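Long-range contact in YARHG domain-containing protein (Legionella pneumophila subsp. pneumophila, PDB 4G2A), which is of unknown function but is a putative nutrient-binding protein in which a DUF4424 region is combined with a YARHG domain: residues V179-D192 and L229-K243. Sequence-based numbering, arbitrary orientation.
Sequences VIPNTPTRLCSEID and LSLCLFTGISYVRYK. With SO4 (sulfate ion), chain H; SO4 (sulfate ion), chain M; SO4 (sulfate ion), chain G.
Arg186 and Phe234 form an antiparallel hydrogen-bonded pair where strand 185-187 runs beside strand 229-235, the axes of the two strands crossing at 138°. Phe234 N reaches Arg186 O at 2.7 Å, almost in line with the carbonyl; the return bond, Arg186 N to Phe234 O, is longer at 3.3 Å. Just beyond, Cys188 N donates to Cys232 O at 3.1 Å from well above the carbonyl plane, where segment 179-192 leaves its strand and begins to turn. Strand 229-235 leads on to helix 236-250, so this short β-pairing lies at the junction between the β-rich part of the chain and its C-terminal helical part.

Among the apolar side chains, Leu187 CD2 meets Leu231 CD1 at 3.5 Å, the two chains at roughly a right angle, while Val179 and Leu231 approach tip to tip through CG1 and CD2. Cys188 and Cys232 have been observed as a disulfide in this protein, yet their SG atoms here stand 2.9 Å apart, too far for a closed S-S bond, so their state in this model is doubtful. Cys188 SG also lies over one face of Phe234, 4.2 Å from the ring centroid and 23° off the normal, a sulfur-aromatic contact. Tyr239 CD1 lies over the centre of the opposite face, so the Phe234 ring is held between the sulfur and the tyrosine. Ile191 CG2, anti to its own backbone nitrogen, touches both aromatics, coming within 3.7 Å of Tyr239 CE1 at that ring's edge; Trp295 stacks on Tyr239. Asp192, though poorly ordered, closes the contact with a salt bridge, and Tyr154 OH hydrogen-bonds its OD2. Bent at chi2 and chi3, the Lys243 chain brings NZ to 2.8 Å from Asp192 OD1, on the syn side but 33° out of the carboxylate plane.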
ATOM      1  N   VAL A 179       6.097   2.211   6.441  1.00 26.93           N
ATOM      2  CA  VAL A 179       5.046   2.639   5.507  1.00 25.43           C
ATOM      3  C   VAL A 179       4.621   4.068   5.896  1.00 30.95           C
ATOM      4  O   VAL A 179       4.306   4.327   7.061  1.00 30.83           O
ATOM      5  CB  VAL A 179       3.865   1.663   5.430  1.00 28.10           C
ATOM      6  CG1 VAL A 179       2.745   2.241   4.553  1.00 27.97           C
ATOM      7  CG2 VAL A 179       4.329   0.306   4.899  1.00 26.46           C
ATOM      8  N   ILE A 180       4.731   5.002   4.935  1.00 29.38           N
ATOM      9  CA  ILE A 180       4.485   6.448   5.098  1.00 29.91           C
ATOM     10  C   ILE A 180       3.485   6.903   4.039  1.00 31.61           C
ATOM     11  O   ILE A 180       3.889   7.313   2.953  1.00 29.21           O
ATOM     12  CB  ILE A 180       5.813   7.283   5.018  1.00 33.69           C
ATOM     13  CG1 ILE A 180       6.923   6.652   5.853  1.00 35.60           C
ATOM     14  CG2 ILE A 180       5.601   8.771   5.401  1.00 33.61           C
ATOM     15  CD1 ILE A 180       8.284   6.869   5.298  1.00 46.84           C
ATOM     16  N   PRO A 181       2.178   6.890   4.364  1.00 29.51           N
ATOM     17  CA  PRO A 181       1.166   7.266   3.356  1.00 28.66           C
ATOM     18  C   PRO A 181       1.228   8.725   2.887  1.00 32.79           C
ATOM     19  O   PRO A 181       0.830   9.007   1.754  1.00 31.91           O
ATOM     20  CB  PRO A 181      -0.156   6.976   4.070  1.00 30.09           C
ATOM     21  CG  PRO A 181       0.185   5.965   5.122  1.00 34.61           C
ATOM     22  CD  PRO A 181       1.539   6.380   5.599  1.00 30.81           C
ATOM     23  N   ASN A 182       1.694   9.652   3.757  1.00 29.23           N
ATOM     24  CA  ASN A 182       1.794  11.085   3.476  1.00 29.16           C
ATOM     25  C   ASN A 182       0.408  11.752   3.340  1.00 33.18           C
ATOM     26  O   ASN A 182       0.293  12.855   2.792  1.00 34.03           O
ATOM     27  CB  ASN A 182       2.665  11.353   2.249  1.00 27.34           C
ATOM     28  CG  ASN A 182       4.119  11.130   2.540  1.00 36.09           C
ATOM     29  OD1 ASN A 182       4.666  11.658   3.501  1.00 40.05           O
ATOM     30  ND2 ASN A 182       4.778  10.349   1.725  1.00 22.15           N
ATOM     31  N   THR A 183      -0.634  11.084   3.856  1.00 28.57           N
ATOM     32  CA  THR A 183      -2.022  11.567   3.897  1.00 28.39           C
ATOM     33  C   THR A 183      -2.636  11.008   5.185  1.00 32.08           C
ATOM     34  O   THR A 183      -2.171   9.950   5.608  1.00 31.39           O
ATOM     35  CB  THR A 183      -2.806  11.163   2.617  1.00 37.89           C
ATOM     36  OG1 THR A 183      -4.049  11.879   2.564  1.00 39.39           O
ATOM     37  CG2 THR A 183      -3.091   9.666   2.529  1.00 34.94           C
ATOM     38  N   PRO A 184      -3.655  11.628   5.841  1.00 29.67           N
ATOM     39  CA  PRO A 184      -4.208  11.000   7.066  1.00 29.36           C
ATOM     40  C   PRO A 184      -4.840   9.629   6.772  1.00 31.83           C
ATOM     41  O   PRO A 184      -5.492   9.452   5.739  1.00 33.60           O
ATOM     42  CB  PRO A 184      -5.230  12.032   7.577  1.00 31.79           C
ATOM     43  CG  PRO A 184      -4.826  13.315   6.936  1.00 36.12           C
ATOM     44  CD  PRO A 184      -4.322  12.919   5.573  1.00 31.07           C
ATOM     45  N   THR A 185      -4.534   8.629   7.613  1.00 25.44           N
ATOM     46  CA  THR A 185      -5.028   7.261   7.453  1.00 24.18           C
ATOM     47  C   THR A 185      -5.424   6.635   8.780  1.00 29.02           C
ATOM     48  O   THR A 185      -5.090   7.129   9.856  1.00 29.18           O
ATOM     49  CB  THR A 185      -3.961   6.306   6.786  1.00 28.88           C
ATOM     50  OG1 THR A 185      -2.834   6.190   7.641  1.00 26.60           O
ATOM     51  CG2 THR A 185      -3.521   6.743   5.399  1.00 23.34           C
ATOM     52  N   ARG A 186      -6.122   5.519   8.669  1.00 26.88           N
ATOM     53  CA  ARG A 186      -6.511   4.580   9.715  1.00 27.74           C
ATOM     54  C   ARG A 186      -6.351   3.172   9.163  1.00 32.38           C
ATOM     55  O   ARG A 186      -6.484   2.973   7.948  1.00 30.40           O
ATOM     56  CB  ARG A 186      -7.975   4.799  10.176  1.00 27.21           C
ATOM     57  CG  ARG A 186      -8.185   5.918  11.193  1.00 33.34           C
ATOM     58  CD  ARG A 186      -7.305   5.748  12.417  1.00 35.19           C
ATOM     59  NE  ARG A 186      -7.430   6.848  13.370  1.00 26.34           N
ATOM     60  CZ  ARG A 186      -6.742   7.982  13.317  1.00 37.94           C
ATOM     61  NH1 ARG A 186      -5.907   8.216  12.311  1.00 23.64           N
ATOM     62  NH2 ARG A 186      -6.922   8.914  14.242  1.00 31.10           N
ATOM     63  N   LEU A 187      -6.095   2.185  10.037  1.00 31.09           N
ATOM     64  CA  LEU A 187      -6.071   0.789   9.607  1.00 30.89           C
ATOM     65  C   LEU A 187      -7.502   0.372   9.341  1.00 36.17           C
ATOM     66  O   LEU A 187      -8.391   0.832  10.060  1.00 34.52           O
ATOM     67  CB  LEU A 187      -5.464  -0.137  10.688  1.00 31.58           C
ATOM     68  CG  LEU A 187      -4.067   0.126  11.149  1.00 36.82           C
ATOM     69  CD1 LEU A 187      -3.727  -0.765  12.336  1.00 38.33           C
ATOM     70  CD2 LEU A 187      -3.090  -0.064  10.036  1.00 38.20           C
ATOM     71  N   CYS A 188      -7.738  -0.527   8.373  1.00 35.83           N
ATOM     72  CA  CYS A 188      -9.094  -1.020   8.140  1.00 37.80           C
ATOM     73  C   CYS A 188      -9.529  -1.901   9.316  1.00 42.57           C
ATOM     74  O   CYS A 188     -10.717  -2.005   9.571  1.00 43.77           O
ATOM     75  CB  CYS A 188      -9.193  -1.759   6.814  1.00 39.33           C
ATOM     76  SG  CYS A 188      -8.587  -0.807   5.394  1.00 43.47           S
ATOM     77  N   SER A 189      -8.569  -2.472  10.067  1.00 38.74           N
ATOM     78  CA  SER A 189      -8.803  -3.252  11.287  1.00 39.22           C
ATOM     79  C   SER A 189      -9.192  -2.318  12.482  1.00 45.94           C
ATOM     80  O   SER A 189      -9.674  -2.817  13.508  1.00 48.32           O
ATOM     81  CB  SER A 189      -7.574  -4.102  11.633  1.00 40.36           C
ATOM     82  OG  SER A 189      -6.424  -3.347  11.984  1.00 42.18           O
ATOM     83  N   GLU A 190      -8.985  -0.980  12.347  1.00 41.24           N
ATOM     84  CA  GLU A 190      -9.384   0.023  13.356  1.00 42.42           C
ATOM     85  C   GLU A 190     -10.833   0.557  13.068  1.00 49.50           C
ATOM     86  O   GLU A 190     -11.437   1.192  13.933  1.00 50.11           O
ATOM     87  CB  GLU A 190      -8.391   1.205  13.409  1.00 43.13           C
ATOM     88  CG  GLU A 190      -7.013   0.878  13.971  1.00 49.69           C
ATOM     89  CD  GLU A 190      -6.032   2.038  13.999  1.00 65.54           C
ATOM     90  OE1 GLU A 190      -5.773   2.633  12.930  1.00 35.65           O
ATOM     91  OE2 GLU A 190      -5.499   2.337  15.092  1.00 76.70           O
ATOM     92  N   ILE A 191     -11.376   0.282  11.856  1.00 46.44           N
ATOM     93  CA  ILE A 191     -12.709   0.716  11.425  1.00 47.86           C
ATOM     94  C   ILE A 191     -13.614  -0.524  11.209  1.00 58.18           C
ATOM     95  O   ILE A 191     -14.699  -0.576  11.787  1.00 59.87           O
ATOM     96  CB  ILE A 191     -12.594   1.649  10.182  1.00 49.22           C
ATOM     97  CG1 ILE A 191     -12.041   3.037  10.658  1.00 48.54           C
ATOM     98  CG2 ILE A 191     -13.954   1.783   9.437  1.00 49.88           C
ATOM     99  CD1 ILE A 191     -11.646   3.991   9.662  1.00 40.28           C
ATOM    100  N   ASP A 192     -13.163  -1.508  10.398  1.00 57.72           N
ATOM    101  CA  ASP A 192     -13.828  -2.801  10.158  1.00 59.11           C
ATOM    102  C   ASP A 192     -13.119  -3.813  11.073  1.00 64.71           C
ATOM    103  O   ASP A 192     -12.304  -4.628  10.624  1.00 64.41           O
ATOM    104  CB  ASP A 192     -13.765  -3.180   8.658  1.00 60.36           C
ATOM    105  CG  ASP A 192     -14.440  -2.189   7.720  1.00 72.34           C
ATOM    106  OD1 ASP A 192     -15.095  -1.246   8.219  1.00 74.84           O
ATOM    107  OD2 ASP A 192     -14.333  -2.372   6.483  1.00 75.20           O
ATOM    108  N   LEU A 229       4.546  -8.455   4.276  1.00 30.51           N
ATOM    109  CA  LEU A 229       3.998  -7.192   4.722  1.00 30.41           C
ATOM    110  C   LEU A 229       2.624  -7.072   4.068  1.00 30.19           C
ATOM    111  O   LEU A 229       2.483  -7.184   2.843  1.00 28.08           O
ATOM    112  CB  LEU A 229       4.896  -5.980   4.403  1.00 31.23           C
ATOM    113  CG  LEU A 229       4.205  -4.610   4.493  1.00 35.58           C
ATOM    114  CD1 LEU A 229       3.855  -4.286   5.906  1.00 35.54           C
ATOM    115  CD2 LEU A 229       5.065  -3.549   3.955  1.00 39.04           C
ATOM    116  N   SER A 230       1.613  -6.946   4.905  1.00 27.18           N
ATOM    117  CA  SER A 230       0.233  -6.795   4.487  1.00 26.48           C
ATOM    118  C   SER A 230      -0.364  -5.697   5.324  1.00 31.70           C
ATOM    119  O   SER A 230      -0.541  -5.859   6.532  1.00 31.55           O
ATOM    120  CB  SER A 230      -0.530  -8.108   4.638  1.00 28.87           C
ATOM    121  OG  SER A 230      -1.864  -7.951   4.186  1.00 36.39           O
ATOM    122  N   LEU A 231      -0.587  -4.542   4.706  1.00 29.37           N
ATOM    123  CA  LEU A 231      -1.141  -3.401   5.412  1.00 30.07           C
ATOM    124  C   LEU A 231      -2.303  -2.817   4.624  1.00 33.23           C
ATOM    125  O   LEU A 231      -2.156  -2.345   3.494  1.00 31.29           O
ATOM    126  CB  LEU A 231      -0.042  -2.359   5.699  1.00 30.56           C
ATOM    127  CG  LEU A 231      -0.396  -1.155   6.565  1.00 35.81           C
ATOM    128  CD1 LEU A 231      -0.748  -1.572   7.988  1.00 35.56           C
ATOM    129  CD2 LEU A 231       0.756  -0.173   6.595  1.00 37.56           C
ATOM    130  N   CYS A 232      -3.467  -2.910   5.233  1.00 32.05           N
ATOM    131  CA  CYS A 232      -4.734  -2.426   4.721  1.00 33.67           C
ATOM    132  C   CYS A 232      -5.082  -1.077   5.400  1.00 33.58           C
ATOM    133  O   CYS A 232      -5.176  -1.004   6.636  1.00 32.19           O
ATOM    134  CB  CYS A 232      -5.809  -3.477   4.961  1.00 36.63           C
ATOM    135  SG  CYS A 232      -7.366  -3.121   4.136  1.00 42.07           S
ATOM    136  N   LEU A 233      -5.242  -0.017   4.592  1.00 27.42           N
ATOM    137  CA  LEU A 233      -5.487   1.346   5.088  1.00 27.01           C
ATOM    138  C   LEU A 233      -6.719   2.008   4.537  1.00 33.04           C
ATOM    139  O   LEU A 233      -7.117   1.750   3.396  1.00 33.40           O
ATOM    140  CB  LEU A 233      -4.302   2.270   4.732  1.00 25.84           C
ATOM    141  CG  LEU A 233      -2.921   1.949   5.291  1.00 28.64           C
ATOM    142  CD1 LEU A 233      -1.880   2.888   4.696  1.00 27.42           C
ATOM    143  CD2 LEU A 233      -2.908   2.018   6.802  1.00 30.29           C
ATOM    144  N   PHE A 234      -7.276   2.935   5.326  1.00 29.23           N
ATOM    145  CA  PHE A 234      -8.359   3.796   4.885  1.00 28.98           C
ATOM    146  C   PHE A 234      -7.779   5.175   4.689  1.00 33.58           C
ATOM    147  O   PHE A 234      -7.082   5.666   5.563  1.00 33.63           O
ATOM    148  CB  PHE A 234      -9.549   3.840   5.884  1.00 31.51           C
ATOM    149  CG  PHE A 234     -10.668   2.860   5.633  1.00 32.57           C
ATOM    150  CD1 PHE A 234     -11.393   2.894   4.445  1.00 35.21           C
ATOM    151  CD2 PHE A 234     -11.036   1.939   6.605  1.00 35.21           C
ATOM    152  CE1 PHE A 234     -12.420   1.982   4.211  1.00 36.34           C
ATOM    153  CE2 PHE A 234     -12.065   1.027   6.374  1.00 38.15           C
ATOM    154  CZ  PHE A 234     -12.752   1.056   5.178  1.00 36.21           C
ATOM    155  N   THR A 235      -8.052   5.789   3.550  1.00 37.85           N
ATOM    156  CA  THR A 235      -7.682   7.169   3.260  1.00 37.47           C
ATOM    157  C   THR A 235      -8.949   7.979   3.498  1.00 40.40           C
ATOM    158  O   THR A 235     -10.023   7.383   3.635  1.00 40.18           O
ATOM    159  CB  THR A 235      -7.133   7.296   1.841  1.00 42.44           C
ATOM    160  OG1 THR A 235      -8.105   6.762   0.954  1.00 44.30           O
ATOM    161  CG2 THR A 235      -5.795   6.605   1.653  1.00 33.84           C
ATOM    162  N   GLY A 236      -8.831   9.301   3.566  1.00 36.48           N
ATOM    163  CA  GLY A 236      -9.951  10.196   3.850  1.00 34.93           C
ATOM    164  C   GLY A 236     -11.182  10.049   2.974  1.00 39.23           C
ATOM    165  O   GLY A 236     -12.247   9.645   3.457  1.00 38.85           O
ATOM    166  N   ILE A 237     -11.052  10.385   1.682  1.00 36.16           N
ATOM    167  CA  ILE A 237     -12.153  10.356   0.710  1.00 35.31           C
ATOM    168  C   ILE A 237     -12.695   8.918   0.570  1.00 39.51           C
ATOM    169  O   ILE A 237     -13.911   8.751   0.548  1.00 38.58           O
ATOM    170  CB  ILE A 237     -11.714  10.954  -0.671  1.00 39.44           C
ATOM    171  CG1 ILE A 237     -11.030  12.347  -0.537  1.00 39.95           C
ATOM    172  CG2 ILE A 237     -12.843  10.942  -1.689  1.00 39.21           C
ATOM    173  CD1 ILE A 237     -11.728  13.549  -1.059  1.00 37.81           C
ATOM    174  N   SER A 238     -11.807   7.890   0.489  1.00 36.94           N
ATOM    175  CA  SER A 238     -12.243   6.496   0.346  1.00 37.54           C
ATOM    176  C   SER A 238     -13.077   6.032   1.551  1.00 41.09           C
ATOM    177  O   SER A 238     -14.012   5.256   1.363  1.00 41.42           O
ATOM    178  CB  SER A 238     -11.055   5.557   0.144  1.00 43.03           C
ATOM    179  OG  SER A 238     -10.328   5.873  -1.030  1.00 52.69           O
ATOM    180  N   TYR A 239     -12.736   6.487   2.775  1.00 36.28           N
ATOM    181  CA  TYR A 239     -13.511   6.126   3.953  1.00 35.82           C
ATOM    182  C   TYR A 239     -14.929   6.692   3.840  1.00 37.74           C
ATOM    183  O   TYR A 239     -15.899   5.950   3.985  1.00 37.68           O
ATOM    184  CB  TYR A 239     -12.842   6.585   5.263  1.00 37.57           C
ATOM    185  CG  TYR A 239     -13.779   6.467   6.441  1.00 39.92           C
ATOM    186  CD1 TYR A 239     -13.997   5.242   7.063  1.00 43.68           C
ATOM    187  CD2 TYR A 239     -14.519   7.562   6.879  1.00 39.46           C
ATOM    188  CE1 TYR A 239     -14.915   5.113   8.109  1.00 45.03           C
ATOM    189  CE2 TYR A 239     -15.438   7.445   7.918  1.00 40.65           C
ATOM    190  CZ  TYR A 239     -15.625   6.220   8.537  1.00 49.29           C
ATOM    191  OH  TYR A 239     -16.524   6.109   9.568  1.00 54.00           O
ATOM    192  N   VAL A 240     -15.045   7.999   3.566  1.00 32.59           N
ATOM    193  CA  VAL A 240     -16.329   8.699   3.446  1.00 29.54           C
ATOM    194  C   VAL A 240     -17.158   8.132   2.278  1.00 33.94           C
ATOM    195  O   VAL A 240     -18.363   7.966   2.427  1.00 36.18           O
ATOM    196  CB  VAL A 240     -16.117  10.237   3.345  1.00 31.07           C
ATOM    197  CG1 VAL A 240     -17.439  10.990   3.148  1.00 29.57           C
ATOM    198  CG2 VAL A 240     -15.407  10.752   4.585  1.00 30.66           C
ATOM    199  N   ARG A 241     -16.532   7.777   1.158  1.00 30.54           N
ATOM    200  CA  ARG A 241     -17.267   7.230   0.020  1.00 30.16           C
ATOM    201  C   ARG A 241     -17.809   5.822   0.273  1.00 34.28           C
ATOM    202  O   ARG A 241     -18.998   5.592   0.101  1.00 35.10           O
ATOM    203  CB  ARG A 241     -16.406   7.244  -1.243  1.00 32.16           C
ATOM    204  CG  ARG A 241     -16.236   8.658  -1.725  1.00 44.92           C
ATOM    205  CD  ARG A 241     -15.529   8.783  -3.037  1.00 53.22           C
ATOM    206  NE  ARG A 241     -15.480  10.196  -3.416  1.00 56.17           N
ATOM    207  CZ  ARG A 241     -14.977  10.643  -4.557  1.00 66.77           C
ATOM    208  NH1 ARG A 241     -14.486   9.791  -5.451  1.00 38.50           N
ATOM    209  NH2 ARG A 241     -14.978  11.943  -4.826  1.00 60.07           N
ATOM    210  N   TYR A 242     -16.975   4.905   0.713  1.00 30.97           N
ATOM    211  CA  TYR A 242     -17.394   3.524   0.867  1.00 32.08           C
ATOM    212  C   TYR A 242     -18.066   3.195   2.194  1.00 37.12           C
ATOM    213  O   TYR A 242     -18.841   2.241   2.227  1.00 38.64           O
ATOM    214  CB  TYR A 242     -16.206   2.607   0.636  1.00 34.51           C
ATOM    215  CG  TYR A 242     -15.761   2.605  -0.806  1.00 36.56           C
ATOM    216  CD1 TYR A 242     -14.862   3.555  -1.283  1.00 37.49           C
ATOM    217  CD2 TYR A 242     -16.247   1.660  -1.701  1.00 40.13           C
ATOM    218  CE1 TYR A 242     -14.419   3.534  -2.604  1.00 40.51           C
ATOM    219  CE2 TYR A 242     -15.810   1.622  -3.026  1.00 42.92           C
ATOM    220  CZ  TYR A 242     -14.896   2.563  -3.476  1.00 52.74           C
ATOM    221  OH  TYR A 242     -14.483   2.520  -4.791  1.00 57.59           O
ATOM    222  N   LYS A 243     -17.791   3.948   3.268  1.00 33.00           N
ATOM    223  CA  LYS A 243     -18.382   3.661   4.573  1.00 33.22           C
ATOM    224  C   LYS A 243     -19.525   4.609   4.937  1.00 36.00           C
ATOM    225  O   LYS A 243     -20.270   4.307   5.873  1.00 37.31           O
ATOM    226  CB  LYS A 243     -17.315   3.686   5.690  1.00 35.48           C
ATOM    227  CG  LYS A 243     -16.133   2.728   5.488  1.00 39.96           C
ATOM    228  CD  LYS A 243     -16.501   1.248   5.425  1.00 45.29           C
ATOM    229  CE  LYS A 243     -17.129   0.719   6.691  1.00 48.89           C
ATOM    230  NZ  LYS A 243     -17.324  -0.750   6.602  1.00 59.30           N
TER
HETATM  231  S   SO4 H 407      -4.389  11.275  13.635  1.00 74.90           S
HETATM  232  O1  SO4 H 407      -4.801  11.299  12.225  1.00 76.28           O
HETATM  233  O2  SO4 H 407      -5.590  11.364  14.477  1.00 76.52           O
HETATM  234  O3  SO4 H 407      -3.674  10.037  13.929  1.00 75.89           O
HETATM  235  O4  SO4 H 407      -3.507  12.401  13.925  1.00 72.00           O
HETATM  236  S   SO4 M 412     -14.580  12.143  -8.613  1.00101.16           S
HETATM  237  O1  SO4 M 412     -15.672  12.534  -9.519  1.00101.43           O
HETATM  238  O2  SO4 M 412     -14.647  10.692  -8.363  1.00100.89           O
HETATM  239  O3  SO4 M 412     -13.277  12.478  -9.221  1.00100.90           O
HETATM  240  O4  SO4 M 412     -14.733  12.878  -7.350  1.00101.29           O
HETATM  241  S   SO4 G 406     -10.020   7.830  15.896  1.00118.11           S
HETATM  242  O1  SO4 G 406      -9.939   9.232  15.473  1.00117.79           O
HETATM  243  O2  SO4 G 406     -10.972   7.697  16.996  1.00118.55           O
HETATM  244  O3  SO4 G 406     -10.466   6.997  14.776  1.00117.88           O
HETATM  245  O4  SO4 G 406      -8.704   7.381  16.347  1.00118.43           O
HETATM  246  O   HOH W   1      -6.397  10.683   3.635  1.00 28.55           O
HETATM  247  O   HOH W   2      -5.909  -2.787   8.502  1.00 31.74           O